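Local coordinates for putative peptide ABC-transport system periplasmic peptide-binding protein (Campylobacter jejuni, PDB 4OEU) that probably serves as the extracytoplasmic solute-binding component of a peptide-type ABC transporter, and binds nickel together with histidine, at residues A[242-247]-A[379-384]. Numbering follows the deposited sequence.
With HIS (histidine), chain D.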
loop_
_atom_site.group_PDB
_atom_site.type_symbol
_atom_site.label_atom_id
_atom_site.label_comp_id
_atom_site.label_asym_id
_atom_site.label_seq_id
_atom_site.Cartn_x
_atom_site.Cartn_y
_atom_site.Cartn_z
ATOM N N ARG A 242 1.871 -5.093 -9.762
ATOM C CA ARG A 242 0.543 -5.294 -10.327
ATOM C C ARG A 242 0.345 -6.787 -10.526
ATOM O O ARG A 242 1.305 -7.526 -10.761
ATOM C CB ARG A 242 0.367 -4.540 -11.656
ATOM C CG ARG A 242 0.429 -3.029 -11.529
ATOM C CD ARG A 242 -0.859 -2.465 -10.926
ATOM N NE ARG A 242 -0.673 -1.092 -10.469
ATOM C CZ ARG A 242 -0.122 -0.780 -9.298
ATOM N NH1 ARG A 242 0.277 -1.745 -8.481
ATOM N NH2 ARG A 242 0.020 0.488 -8.936
ATOM N N ALA A 243 -0.902 -7.225 -10.414
ATOM C CA ALA A 243 -1.223 -8.635 -10.540
ATOM C C ALA A 243 -2.691 -8.810 -10.896
ATOM O O ALA A 243 -3.471 -7.856 -10.848
ATOM C CB ALA A 243 -0.895 -9.379 -9.243
ATOM N N LEU A 244 -3.056 -10.028 -11.280
ATOM C CA LEU A 244 -4.456 -10.382 -11.452
ATOM C C LEU A 244 -4.956 -11.101 -10.209
ATOM O O LEU A 244 -4.471 -12.182 -9.879
ATOM C CB LEU A 244 -4.664 -11.262 -12.690
ATOM C CG LEU A 244 -6.123 -11.676 -12.893
ATOM C CD1 LEU A 244 -6.977 -10.452 -13.217
ATOM C CD2 LEU A 244 -6.258 -12.718 -13.995
ATOM N N MET A 245 -5.925 -10.503 -9.524
ATOM C CA MET A 245 -6.510 -11.125 -8.345
ATOM C C MET A 245 -7.578 -12.123 -8.753
ATOM O O MET A 245 -8.584 -11.751 -9.355
ATOM C CB MET A 245 -7.126 -10.068 -7.421
ATOM C CG MET A 245 -7.925 -10.646 -6.253
ATOM S SD MET A 245 -9.269 -9.557 -5.691
ATOM C CE MET A 245 -10.580 -10.090 -6.795
ATOM N N PHE A 246 -7.368 -13.392 -8.430
ATOM C CA PHE A 246 -8.421 -14.376 -8.624
ATOM C C PHE A 246 -9.458 -14.223 -7.523
ATOM O O PHE A 246 -9.104 -14.051 -6.363
ATOM C CB PHE A 246 -7.858 -15.798 -8.617
ATOM C CG PHE A 246 -6.895 -16.080 -9.728
ATOM C CD1 PHE A 246 -7.291 -15.954 -11.051
ATOM C CD2 PHE A 246 -5.600 -16.499 -9.454
ATOM C CE1 PHE A 246 -6.407 -16.224 -12.082
ATOM C CE2 PHE A 246 -4.711 -16.784 -10.485
ATOM C CZ PHE A 246 -5.118 -16.643 -11.795
ATOM N N ASN A 247 -10.737 -14.278 -7.881
ATOM C CA ASN A 247 -11.781 -14.431 -6.875
ATOM C C ASN A 247 -12.067 -15.909 -6.733
ATOM O O ASN A 247 -12.575 -16.530 -7.658
ATOM C CB ASN A 247 -13.052 -13.666 -7.256
ATOM C CG ASN A 247 -14.088 -13.635 -6.138
ATOM O OD1 ASN A 247 -14.138 -14.530 -5.293
ATOM N ND2 ASN A 247 -14.938 -12.613 -6.146
ATOM N N SER A 379 -12.448 -11.501 -11.408
ATOM C CA SER A 379 -11.012 -11.274 -11.282
ATOM C C SER A 379 -10.769 -9.782 -11.403
ATOM O O SER A 379 -11.582 -9.062 -11.977
ATOM C CB SER A 379 -10.228 -12.067 -12.335
ATOM O OG SER A 379 -10.404 -11.515 -13.623
ATOM N N PHE A 380 -9.645 -9.321 -10.869
ATOM C CA PHE A 380 -9.411 -7.888 -10.713
ATOM C C PHE A 380 -7.945 -7.558 -10.877
ATOM O O PHE A 380 -7.074 -8.232 -10.319
ATOM C CB PHE A 380 -9.921 -7.434 -9.335
ATOM C CG PHE A 380 -9.637 -5.992 -8.993
ATOM C CD1 PHE A 380 -10.290 -4.956 -9.651
ATOM C CD2 PHE A 380 -8.771 -5.676 -7.953
ATOM C CE1 PHE A 380 -10.049 -3.626 -9.308
ATOM C CE2 PHE A 380 -8.528 -4.350 -7.602
ATOM C CZ PHE A 380 -9.165 -3.327 -8.283
ATOM N N LEU A 381 -7.659 -6.549 -11.682
ATOM C CA LEU A 381 -6.277 -6.144 -11.824
ATOM C C LEU A 381 -5.850 -5.311 -10.613
ATOM O O LEU A 381 -6.091 -4.097 -10.538
ATOM C CB LEU A 381 -6.062 -5.382 -13.112
ATOM C CG LEU A 381 -4.654 -5.741 -13.564
ATOM C CD1 LEU A 381 -4.591 -7.175 -14.099
ATOM C CD2 LEU A 381 -4.250 -4.790 -14.599
ATOM N N ILE A 382 -5.193 -5.990 -9.681
ATOM C CA ILE A 382 -4.943 -5.479 -8.353
ATOM C C ILE A 382 -3.504 -4.995 -8.225
ATOM O O ILE A 382 -2.677 -5.223 -9.123
ATOM C CB ILE A 382 -5.222 -6.566 -7.295
ATOM C CG1 ILE A 382 -5.535 -5.949 -5.926
ATOM C CG2 ILE A 382 -4.061 -7.541 -7.218
ATOM C CD1 ILE A 382 -6.261 -6.895 -4.998
ATOM N N GLY A 383 -3.228 -4.295 -7.126
ATOM C CA GLY A 383 -1.887 -3.872 -6.777
ATOM C C GLY A 383 -1.685 -3.779 -5.271
ATOM O O GLY A 383 -2.620 -3.464 -4.524
ATOM N N TRP A 384 -0.462 -4.070 -4.832
ATOM C CA TRP A 384 -0.048 -3.936 -3.433
ATOM C C TRP A 384 1.459 -3.726 -3.369
ATOM O O TRP A 384 2.152 -3.821 -4.383
ATOM C CB TRP A 384 -0.402 -5.179 -2.613
ATOM C CG TRP A 384 -1.863 -5.458 -2.432
ATOM C CD1 TRP A 384 -2.572 -6.478 -2.992
ATOM C CD2 TRP A 384 -2.782 -4.731 -1.613
ATOM N NE1 TRP A 384 -3.880 -6.426 -2.576
ATOM C CE2 TRP A 384 -4.038 -5.361 -1.733
ATOM C CE3 TRP A 384 -2.668 -3.606 -0.795
ATOM C CZ2 TRP A 384 -5.176 -4.899 -1.069
ATOM C CZ3 TRP A 384 -3.799 -3.152 -0.128
ATOM C CH2 TRP A 384 -5.037 -3.797 -0.272
HETATM N N HIS D . -4.798 -1.581 -3.261
HETATM C CA HIS D . -5.624 -2.331 -4.203
HETATM C C HIS D . -5.223 -2.017 -5.636
HETATM O O HIS D . -4.512 -1.044 -5.865
HETATM C CB HIS D . -7.102 -1.992 -4.007
HETATM C CG HIS D . -7.452 -0.582 -4.360
HETATM N ND1 HIS D . -6.571 0.475 -4.180
HETATM C CD2 HIS D . -8.576 -0.033 -4.880
HETATM C CE1 HIS D . -7.143 1.595 -4.568
HETATM N NE2 HIS D . -8.363 1.316 -5.003
HETATM O OXT HIS D . -5.633 -2.682 -6.593
#
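Met-245 reaches across its antiparallel partner strand on the side of Phe-380 and Ile-382. Its CG stands anti to the backbone N (chi1 172°) and the chain bends at the thioether, bringing CE to 3.7 Å from Phe-380 CB, while Met-245 CB lies 4.0 Å from Ile-382 CG2. A flexible methionine suits this place, since it can follow both neighbours. The Phe-380 ring leads away from Met-245 toward the bound histidine and stacks with Tyr-374. Met-245 N donates a nearly straight bond (170°) to Phe-380 O at 2.7 Å, Phe-380 N returns one to a lone pair of Met-245 O in the carbonyl plane, and Ala-243 and Ile-382 form the other hydrogen-bonded pair. Leucines suit the opposite face, buried where Leu-381 meets helix 342-357: Leu-244 CD1 packs 4.1 Å from Leu-381 CD1, and Leu-244 also reaches Ile-455 of the neighbouring strand. Arg-242, bent at chi2, lays NH1 3.5 Å from Gly-383 CA, where the missing side chain admits the guanidinium; NH2 forms a salt bridge with Asp-240. Gly-383 N donates to ligand OXT at 2.9 Å, and the ligand amino N sits over one face of the Trp-384 ring, offset toward its rim. Apolar packing and paired backbone bonds help to hold 379-384 in the sheet, where it also runs beside 329-338, so that its C-terminal end presents an N-H and an aromatic face to the histidine.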